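Local atomic coordinates of peroxin 22 (Pichia angusta, PDB entry 5NKZ), a protein that is probably involved in peroxisome biogenesis and forms a complex with the ubiquitin-conjugating enzyme Pex4p through its soluble domain. Residues S31-L36 with K95-N100; N54-L59 with Q80-R85. All blocks are in the same frame, centred on the assembly; numbering follows the deposited sequence.

Interaction 1. Residues S31-L36 with K95-N100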
loop_
_atom_site.group_PDB
_atom_site.type_symbol
_atom_site.label_atom_id
_atom_site.label_comp_id
_atom_site.label_asym_id
_atom_site.label_seq_id
_atom_site.Cartn_x
_atom_site.Cartn_y
_atom_site.Cartn_z
ATOM N N SER C 31 -17.372 6.877 3.508
ATOM C CA SER C 31 -16.231 6.074 4.115
ATOM C C SER C 31 -16.267 5.889 5.625
ATOM O O SER C 31 -16.202 6.862 6.320
ATOM C CB SER C 31 -14.887 6.737 3.770
ATOM O OG SER C 31 -14.554 6.520 2.412
ATOM N N VAL C 32 -16.351 4.666 6.130
ATOM C CA VAL C 32 -16.484 4.453 7.565
ATOM C C VAL C 32 -15.503 3.380 8.033
ATOM O O VAL C 32 -15.379 2.303 7.408
ATOM C CB VAL C 32 -17.949 4.039 7.955
ATOM C CG1 VAL C 32 -18.124 3.843 9.479
ATOM C CG2 VAL C 32 -18.963 4.993 7.343
ATOM N N SER C 33 -14.798 3.694 9.122
ATOM C CA SER C 33 -13.970 2.712 9.813
ATOM C C SER C 33 -14.729 2.238 11.041
ATOM O O SER C 33 -15.123 3.045 11.880
ATOM C CB SER C 33 -12.582 3.291 10.211
ATOM O OG SER C 33 -11.709 3.446 9.089
ATOM N N LEU C 34 -14.917 0.937 11.176
ATOM C CA LEU C 34 -15.686 0.422 12.287
ATOM C C LEU C 34 -14.834 -0.442 13.163
ATOM O O LEU C 34 -14.394 -1.496 12.712
ATOM C CB LEU C 34 -16.872 -0.397 11.728
ATOM C CG LEU C 34 -17.826 -1.079 12.720
ATOM C CD1 LEU C 34 -18.345 -0.065 13.735
ATOM C CD2 LEU C 34 -18.948 -1.756 11.944
ATOM N N VAL C 35 -14.593 -0.040 14.399
ATOM C CA VAL C 35 -13.781 -0.899 15.259
ATOM C C VAL C 35 -14.673 -1.603 16.235
ATOM O O VAL C 35 -15.417 -0.964 17.011
ATOM C CB VAL C 35 -12.506 -0.225 15.927
ATOM C CG1 VAL C 35 -12.055 1.005 15.142
ATOM C CG2 VAL C 35 -12.675 0.128 17.412
ATOM N N LEU C 36 -14.557 -2.931 16.178
ATOM C CA LEU C 36 -15.365 -3.856 16.964
ATOM C C LEU C 36 -14.515 -4.568 18.014
ATOM O O LEU C 36 -13.647 -5.357 17.675
ATOM C CB LEU C 36 -16.038 -4.897 16.048
ATOM C CG LEU C 36 -16.903 -4.351 14.897
ATOM C CD1 LEU C 36 -17.355 -5.458 13.947
ATOM C CD2 LEU C 36 -18.070 -3.553 15.450
ATOM N N LYS C 95 -5.702 5.787 11.539
ATOM C CA LYS C 95 -4.927 6.899 10.953
ATOM C C LYS C 95 -4.387 6.569 9.596
ATOM O O LYS C 95 -4.346 7.430 8.743
ATOM C CB LYS C 95 -3.774 7.301 11.860
ATOM C CG LYS C 95 -4.229 8.032 13.114
ATOM C CD LYS C 95 -3.357 7.784 14.336
ATOM C CE LYS C 95 -1.916 8.188 14.114
ATOM N NZ LYS C 95 -1.744 9.662 14.106
ATOM N N GLN C 96 -3.997 5.318 9.380
ATOM C CA GLN C 96 -3.577 4.909 8.047
ATOM C C GLN C 96 -4.764 4.932 7.116
ATOM O O GLN C 96 -4.603 5.436 6.004
ATOM C CB GLN C 96 -2.895 3.539 8.021
ATOM C CG GLN C 96 -2.625 2.953 6.625
ATOM C CD GLN C 96 -1.980 3.901 5.646
ATOM O OE1 GLN C 96 -1.055 4.610 5.991
ATOM N NE2 GLN C 96 -2.457 3.907 4.410
ATOM N N LEU C 97 -5.935 4.411 7.554
ATOM C CA LEU C 97 -7.121 4.325 6.678
ATOM C C LEU C 97 -7.662 5.698 6.356
ATOM O O LEU C 97 -7.987 5.973 5.197
ATOM C CB LEU C 97 -8.243 3.428 7.269
ATOM C CG LEU C 97 -8.055 1.907 7.074
ATOM C CD1 LEU C 97 -8.779 1.112 8.145
ATOM C CD2 LEU C 97 -8.482 1.434 5.690
ATOM N N SER C 98 -7.728 6.554 7.380
ATOM C CA SER C 98 -8.321 7.903 7.289
ATOM C C SER C 98 -9.750 7.924 6.729
ATOM O O SER C 98 -10.036 8.664 5.782
ATOM C CB SER C 98 -7.442 8.841 6.465
ATOM O OG SER C 98 -6.205 8.929 7.095
ATOM N N SER C 99 -10.643 7.134 7.319
ATOM C CA SER C 99 -12.023 7.154 6.864
ATOM C C SER C 99 -12.705 8.455 7.302
ATOM O O SER C 99 -12.335 9.065 8.303
ATOM C CB SER C 99 -12.768 5.935 7.373
ATOM O OG SER C 99 -12.303 4.781 6.715
ATOM N N ASN C 100 -13.670 8.895 6.499
ATOM C CA ASN C 100 -14.516 10.063 6.804
ATOM C C ASN C 100 -15.234 9.941 8.151
ATOM O O ASN C 100 -15.413 10.950 8.831
ATOM C CB ASN C 100 -15.606 10.237 5.750
ATOM C CG ASN C 100 -15.066 10.653 4.387
ATOM O OD1 ASN C 100 -14.080 10.141 3.899
ATOM N ND2 ASN C 100 -15.740 11.581 3.760
#

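Interaction 2. Residues N54-L59 with Q80-R85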
loop_
_atom_site.group_PDB
_atom_site.type_symbol
_atom_site.label_atom_id
_atom_site.label_comp_id
_atom_site.label_asym_id
_atom_site.label_seq_id
_atom_site.Cartn_x
_atom_site.Cartn_y
_atom_site.Cartn_z
ATOM N N ASN C 54 -17.163 0.975 0.965
ATOM C CA ASN C 54 -16.247 1.769 1.792
ATOM C C ASN C 54 -16.430 1.630 3.306
ATOM O O ASN C 54 -16.141 2.578 4.072
ATOM C CB ASN C 54 -16.309 3.249 1.405
ATOM C CG ASN C 54 -15.997 3.474 -0.049
ATOM O OD1 ASN C 54 -16.459 2.740 -0.930
ATOM N ND2 ASN C 54 -15.192 4.502 -0.315
ATOM N N LEU C 55 -16.902 0.474 3.758
ATOM C CA LEU C 55 -16.931 0.215 5.172
ATOM C C LEU C 55 -15.733 -0.660 5.357
ATOM O O LEU C 55 -15.372 -1.433 4.442
ATOM C CB LEU C 55 -18.209 -0.481 5.569
ATOM C CG LEU C 55 -18.277 -1.163 6.947
ATOM C CD1 LEU C 55 -18.111 -0.231 8.135
ATOM C CD2 LEU C 55 -19.645 -1.864 7.010
ATOM N N THR C 56 -15.072 -0.494 6.495
ATOM C CA THR C 56 -13.857 -1.208 6.765
ATOM C C THR C 56 -13.887 -1.485 8.254
ATOM O O THR C 56 -14.059 -0.576 9.062
ATOM C CB THR C 56 -12.620 -0.368 6.325
ATOM O OG1 THR C 56 -12.691 -0.036 4.916
ATOM C CG2 THR C 56 -11.332 -1.150 6.584
ATOM N N VAL C 57 -13.753 -2.746 8.611
ATOM C CA VAL C 57 -13.881 -3.198 9.983
ATOM C C VAL C 57 -12.513 -3.564 10.593
ATOM O O VAL C 57 -11.720 -4.326 10.011
ATOM C CB VAL C 57 -14.803 -4.441 10.047
ATOM C CG1 VAL C 57 -14.674 -5.186 11.369
ATOM C CG2 VAL C 57 -16.263 -4.046 9.811
ATOM N N ILE C 58 -12.298 -3.098 11.814
ATOM C CA ILE C 58 -11.075 -3.326 12.541
ATOM C C ILE C 58 -11.379 -4.118 13.822
ATOM O O ILE C 58 -12.011 -3.607 14.752
ATOM C CB ILE C 58 -10.399 -1.945 12.822
ATOM C CG1 ILE C 58 -10.264 -1.174 11.493
ATOM C CG2 ILE C 58 -9.030 -2.094 13.507
ATOM C CD1 ILE C 58 -10.119 0.312 11.668
ATOM N N LEU C 59 -10.918 -5.359 13.889
ATOM C CA LEU C 59 -11.174 -6.181 15.088
ATOM C C LEU C 59 -10.126 -5.961 16.175
ATOM O O LEU C 59 -8.914 -5.979 15.916
ATOM C CB LEU C 59 -11.253 -7.673 14.741
ATOM C CG LEU C 59 -12.175 -7.962 13.547
ATOM C CD1 LEU C 59 -11.850 -9.339 12.995
ATOM C CD2 LEU C 59 -13.648 -7.818 13.910
ATOM N N GLN C 80 -11.981 -6.398 3.611
ATOM C CA GLN C 80 -12.562 -5.247 4.297
ATOM C C GLN C 80 -12.418 -5.330 5.804
ATOM O O GLN C 80 -12.770 -4.376 6.481
ATOM C CB GLN C 80 -14.059 -5.106 4.013
ATOM C CG GLN C 80 -14.450 -4.761 2.586
ATOM C CD GLN C 80 -15.970 -4.557 2.439
ATOM O OE1 GLN C 80 -16.596 -5.002 1.471
ATOM N NE2 GLN C 80 -16.575 -3.896 3.418
ATOM N N VAL C 81 -11.950 -6.458 6.331
ATOM C CA VAL C 81 -11.829 -6.700 7.768
ATOM C C VAL C 81 -10.353 -6.772 8.145
ATOM O O VAL C 81 -9.599 -7.427 7.460
ATOM C CB VAL C 81 -12.548 -8.032 8.148
ATOM C CG1 VAL C 81 -12.335 -8.395 9.622
ATOM C CG2 VAL C 81 -14.035 -7.912 7.842
ATOM N N ILE C 82 -9.951 -6.140 9.247
ATOM C CA ILE C 82 -8.519 -6.012 9.597
ATOM C C ILE C 82 -8.242 -6.485 11.026
ATOM O O ILE C 82 -8.627 -5.851 12.004
ATOM C CB ILE C 82 -8.048 -4.569 9.343
ATOM C CG1 ILE C 82 -7.870 -4.331 7.832
ATOM C CG2 ILE C 82 -6.730 -4.294 10.026
ATOM C CD1 ILE C 82 -8.100 -2.897 7.416
ATOM N N GLN C 83 -7.588 -7.633 11.124
ATOM C CA GLN C 83 -7.202 -8.220 12.408
ATOM C C GLN C 83 -6.016 -7.464 12.954
ATOM O O GLN C 83 -4.963 -7.447 12.350
ATOM C CB GLN C 83 -6.790 -9.698 12.254
ATOM C CG GLN C 83 -6.386 -10.379 13.556
ATOM C CD GLN C 83 -7.524 -10.390 14.535
ATOM O OE1 GLN C 83 -8.373 -11.235 14.452
ATOM N NE2 GLN C 83 -7.569 -9.424 15.429
ATOM N N VAL C 84 -6.211 -6.865 14.113
ATOM C CA VAL C 84 -5.195 -6.157 14.833
ATOM C C VAL C 84 -4.840 -7.023 16.046
ATOM O O VAL C 84 -5.665 -7.814 16.502
ATOM C CB VAL C 84 -5.733 -4.759 15.192
ATOM C CG1 VAL C 84 -5.454 -4.354 16.634
ATOM C CG2 VAL C 84 -5.249 -3.725 14.182
ATOM N N ARG C 85 -3.612 -6.866 16.548
ATOM C CA ARG C 85 -3.059 -7.663 17.654
ATOM C C ARG C 85 -2.748 -6.900 18.945
ATOM O O ARG C 85 -2.638 -7.554 19.996
ATOM C CB ARG C 85 -1.831 -8.462 17.194
ATOM C CG ARG C 85 -2.246 -9.745 16.462
ATOM C CD ARG C 85 -1.197 -10.868 16.325
ATOM N NE ARG C 85 -1.845 -12.155 16.613
ATOM C CZ ARG C 85 -2.821 -12.711 15.884
ATOM N NH1 ARG C 85 -3.261 -12.145 14.761
ATOM N NH2 ARG C 85 -3.371 -13.863 16.280
#

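Interaction 1. Residues S31-L36 with K95-N100
Ser33 and Ser99 meet where the chain leaves helix 87-97 and turns into strand 101-103, the parallel neighbour of strand 32-36 in a Rossmann-like alpha/beta sheet with strand order 3-2-1-4-5. The one hydrogen bond between the two segments joins their hydroxyls, Ser33 OG and Ser99 OG, 2.8 Å apart. Both residues are buried, and the bond gives each hydroxyl a polar partner. Within the 95-100 segment, Ser98 leaves the helical conformation with positive phi (53°), and its OG bonds back to Lys95 O at 2.9 Å, tying the turn to the helix's last residues. Just beyond the segment, backbone hydrogen bonding of Ser31 and Ser33 with Ile101 carries the pairing on into strand 101-103.

The rest is van der Waals contact. Leu97 CD1 comes within 3.9 Å of Ser33 OG, while the Leu97 side chain also reaches Thr56 and Ile58 on strand 55-59. At the other end lies Asn100, whose side chain packs against Ser31: its CG stands beside the backbone N (chi1 -69°), and the amide oxygen OD1 lies 3.5 Å from Ser31 CB.

Interaction 2. Residues N54-L59 with Q80-R85
Val57 and Val81 sit side by side on parallel strands 55-59 and 81-83, 19° apart in direction, the first and last elements of a beta-alpha-beta unit with helix 65-71. The backbone does most of the joining: Val57 N donates to Gln80 O (2.9 Å), Ile82 N to Val57 O, and Leu59 N to Ile82 O (3.0 Å), with a weak bond from Val84 N to Leu59 O beyond. At the start Gln80, its chain extended, makes a weak bond from NE2 to Leu55 O.

Leu59 is worth following outward. Its CB lies 4.1 Å from Gln83 NE2. With CG beside the backbone N (chi1 -49°), the branch is carried across to Val81: CG is 4.0 Å from Val81 CG1, and CD1 closes to 3.5 Å from the same methyl. Helix 65-71 covers this face through Phe68 and Leu69. On the other face Thr56 CG2 touches Ile82 CD1 at 3.8 Å.

Gln83 bends at chi2, and its NE2 donates to Val84 O (2.7 Å). With an alanine in its place, Val84 O would probably lose this donor, and the weak bonds to His60 O, Val63 O and Lys65 N would go too. Backbone bonds hold the strands together while largely apolar side chains pack on both faces. Gln83 N and Arg85 N, unused in this pairing, bond acidic side chains of the Pex4p chain, so the edge strand also serves the complex.

The centres of the two contacts lie 9 Å apart in the same parallel sheet. Along the chain the order is 31-36, 54-59, 80-85, 95-100, so interaction 2 is nested inside the loop that interaction 1 closes. Strands 32-36 and 55-59 are neighbours, and probable hydrogen bonds join Leu34 N to Thr56 O (2.7 Å) and Leu34 O to Ile58 N (2.8 Å). Strand 81-83 is followed in the chain by helix 87-97, which packs over the sheet through Leu94, touching Ser33, Val35 and Ile58. Both contacts also reach the Pex4p chain, which places strand 81-83 and the end of that helix at the complex interface.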